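Local atomic coordinates of oxygen-independent coproporphyrinogen III oxidase (Escherichia coli, PDB entry 1OLT), a protein that catalyses the anaerobic, S-adenosylmethionine-dependent oxidative decarboxylation of two propionate groups of coproporphyrinogen III, giving protoporphyrinogen IX in heme biosynthesis. Residues Q338-L343 and Y347-E352. Residues are numbered along the deposited sequence; the frame is centred on the assembly and turned at random.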
loop_
_atom_site.group_PDB
_atom_site.type_symbol
_atom_site.label_atom_id
_atom_site.label_comp_id
_atom_site.label_asym_id
_atom_site.label_seq_id
_atom_site.Cartn_x
_atom_site.Cartn_y
_atom_site.Cartn_z
ATOM N N GLN A 338 1.736 -14.955 6.012
ATOM C CA GLN A 338 1.250 -14.808 4.650
ATOM C C GLN A 338 0.649 -16.098 4.166
ATOM O O GLN A 338 1.197 -17.176 4.404
ATOM C CB GLN A 338 2.381 -14.453 3.663
ATOM C CG GLN A 338 1.930 -14.001 2.314
ATOM C CD GLN A 338 3.050 -13.479 1.391
ATOM O OE1 GLN A 338 4.205 -13.824 1.580
ATOM N NE2 GLN A 338 2.681 -12.643 0.399
ATOM N N ASN A 339 -0.456 -15.958 3.475
ATOM C CA ASN A 339 -1.066 -17.051 2.729
ATOM C C ASN A 339 -0.252 -17.447 1.495
ATOM O O ASN A 339 0.488 -16.627 0.902
ATOM C CB ASN A 339 -2.465 -16.631 2.274
ATOM C CG ASN A 339 -3.505 -16.701 3.380
ATOM O OD1 ASN A 339 -3.303 -17.346 4.444
ATOM N ND2 ASN A 339 -4.697 -16.050 3.115
ATOM N N GLN A 340 -0.366 -18.708 1.119
ATOM C CA GLN A 340 0.049 -19.229 -0.198
ATOM C C GLN A 340 -0.142 -18.174 -1.282
ATOM O O GLN A 340 -1.214 -17.601 -1.416
ATOM C CB GLN A 340 -0.766 -20.512 -0.528
ATOM C CG GLN A 340 -0.582 -21.684 0.440
ATOM C CD GLN A 340 0.775 -22.340 0.431
ATOM O OE1 GLN A 340 1.598 -22.099 -0.453
ATOM N NE2 GLN A 340 1.041 -23.146 1.464
ATOM N N LYS A 341 0.903 -17.955 -2.068
ATOM C CA LYS A 341 0.860 -17.027 -3.166
ATOM C C LYS A 341 0.463 -17.631 -4.507
ATOM O O LYS A 341 0.178 -16.915 -5.429
ATOM C CB LYS A 341 2.190 -16.239 -3.291
ATOM C CG LYS A 341 3.378 -16.972 -3.843
ATOM C CD LYS A 341 4.710 -16.140 -3.623
ATOM C CE LYS A 341 4.696 -14.779 -4.352
ATOM N NZ LYS A 341 5.654 -13.781 -3.736
ATOM N N GLU A 342 0.420 -18.916 -4.631
ATOM C CA GLU A 342 -0.059 -19.493 -5.884
ATOM C C GLU A 342 -1.434 -20.009 -5.613
ATOM O O GLU A 342 -1.670 -20.708 -4.628
ATOM C CB GLU A 342 0.799 -20.644 -6.311
ATOM C CG GLU A 342 2.212 -20.404 -5.934
ATOM C CD GLU A 342 3.088 -20.372 -7.081
ATOM O OE1 GLU A 342 3.250 -19.241 -7.658
ATOM O OE2 GLU A 342 3.619 -21.485 -7.355
ATOM N N LEU A 343 -2.304 -19.725 -6.540
ATOM C CA LEU A 343 -3.664 -20.036 -6.378
ATOM C C LEU A 343 -3.981 -21.497 -6.157
ATOM O O LEU A 343 -4.807 -21.801 -5.298
ATOM C CB LEU A 343 -4.469 -19.456 -7.560
ATOM C CG LEU A 343 -5.968 -19.486 -7.378
ATOM C CD1 LEU A 343 -6.370 -18.653 -6.174
ATOM C CD2 LEU A 343 -6.645 -18.946 -8.618
ATOM N N TYR A 347 -5.903 -22.890 -2.837
ATOM C CA TYR A 347 -7.101 -23.706 -2.898
ATOM C C TYR A 347 -6.931 -25.018 -2.200
ATOM O O TYR A 347 -7.770 -25.414 -1.388
ATOM C CB TYR A 347 -7.503 -23.991 -4.345
ATOM C CG TYR A 347 -8.146 -22.868 -5.098
ATOM C CD1 TYR A 347 -8.895 -21.907 -4.457
ATOM C CD2 TYR A 347 -8.081 -22.817 -6.464
ATOM C CE1 TYR A 347 -9.521 -20.901 -5.157
ATOM C CE2 TYR A 347 -8.714 -21.756 -7.211
ATOM C CZ TYR A 347 -9.432 -20.839 -6.554
ATOM O OH TYR A 347 -10.083 -19.845 -7.185
ATOM N N GLN A 348 -5.843 -25.696 -2.488
ATOM C CA GLN A 348 -5.583 -26.993 -1.907
ATOM C C GLN A 348 -5.470 -26.930 -0.384
ATOM O O GLN A 348 -6.046 -27.775 0.323
ATOM C CB GLN A 348 -4.337 -27.652 -2.541
ATOM C CG GLN A 348 -4.137 -29.101 -2.129
ATOM C CD GLN A 348 -2.885 -29.742 -2.801
ATOM O OE1 GLN A 348 -2.669 -29.578 -4.013
ATOM N NE2 GLN A 348 -2.083 -30.447 -2.023
ATOM N N GLN A 349 -4.766 -25.936 0.143
ATOM C CA GLN A 349 -4.650 -25.880 1.605
ATOM C C GLN A 349 -5.961 -25.435 2.271
ATOM O O GLN A 349 -6.338 -25.952 3.320
ATOM C CB GLN A 349 -3.467 -24.994 2.020
ATOM C CG GLN A 349 -3.040 -25.244 3.466
ATOM C CD GLN A 349 -1.885 -24.317 3.917
ATOM O OE1 GLN A 349 -0.942 -24.167 3.192
ATOM N NE2 GLN A 349 -1.971 -23.750 5.131
ATOM N N VAL A 350 -6.705 -24.511 1.655
ATOM C CA VAL A 350 -7.978 -24.114 2.242
ATOM C C VAL A 350 -8.909 -25.350 2.300
ATOM O O VAL A 350 -9.558 -25.617 3.320
ATOM C CB VAL A 350 -8.613 -22.986 1.496
ATOM C CG1 VAL A 350 -10.093 -22.777 1.862
ATOM C CG2 VAL A 350 -7.843 -21.697 1.751
ATOM N N ASP A 351 -8.914 -26.119 1.223
ATOM C CA ASP A 351 -9.774 -27.302 1.162
ATOM C C ASP A 351 -9.375 -28.311 2.240
ATOM O O ASP A 351 -10.249 -28.941 2.909
ATOM C CB ASP A 351 -9.720 -27.921 -0.253
ATOM C CG ASP A 351 -10.574 -29.169 -0.373
ATOM O OD1 ASP A 351 -11.792 -29.131 -0.084
ATOM O OD2 ASP A 351 -10.083 -30.255 -0.638
ATOM N N GLU A 352 -8.079 -28.521 2.416
ATOM C CA GLU A 352 -7.633 -29.549 3.351
ATOM C C GLU A 352 -7.603 -29.103 4.800
ATOM O O GLU A 352 -7.791 -29.936 5.688
ATOM C CB GLU A 352 -6.216 -30.075 2.969
ATOM C CG GLU A 352 -6.229 -30.778 1.615
ATOM C CD GLU A 352 -4.853 -31.284 1.139
ATOM O OE1 GLU A 352 -3.802 -30.944 1.773
ATOM O OE2 GLU A 352 -4.849 -32.020 0.098
#
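Leu343 and Tyr347, one turn apart at the start of helix 343-353, form the tightly packed part of a strand-turn-helix connection that leaves strand 335-339 of a three-stranded antiparallel sheet, with Glu342 at the N-cap. The isobutyl group of Leu343 lies over one face of the tyrosine ring: CG approaches Tyr347 CE2 to 3.6 Å and sits 4.0 Å from the ring centroid in a CH-pi contact, while Leu343 CD1 is offset toward the rim. With CG anti to the backbone N (chi1 -169°), the branched end of Leu343 swings over the ring. The backbone hydrogen bond from Tyr347 N to Leu343 O, 2.9 Å, closes one helical turn between them. Tyr85, on helix 80-96 of the radical SAM core, touches both side chains. An alanine in place of Tyr347 would probably strip the ring from one side of Leu343 and open a gap against Tyr85 and Ala88. The looser end replaces face packing with one hydrogen bond between glutamine side chains crossing at about a right angle. Gln349 NE2 donates to Leu357 O on the neighbouring strand, while Gln349 OE1 accepts a nearly straight bond (161°, 2.8 Å) from Gln340 NE2, the amide planes turned 77° apart.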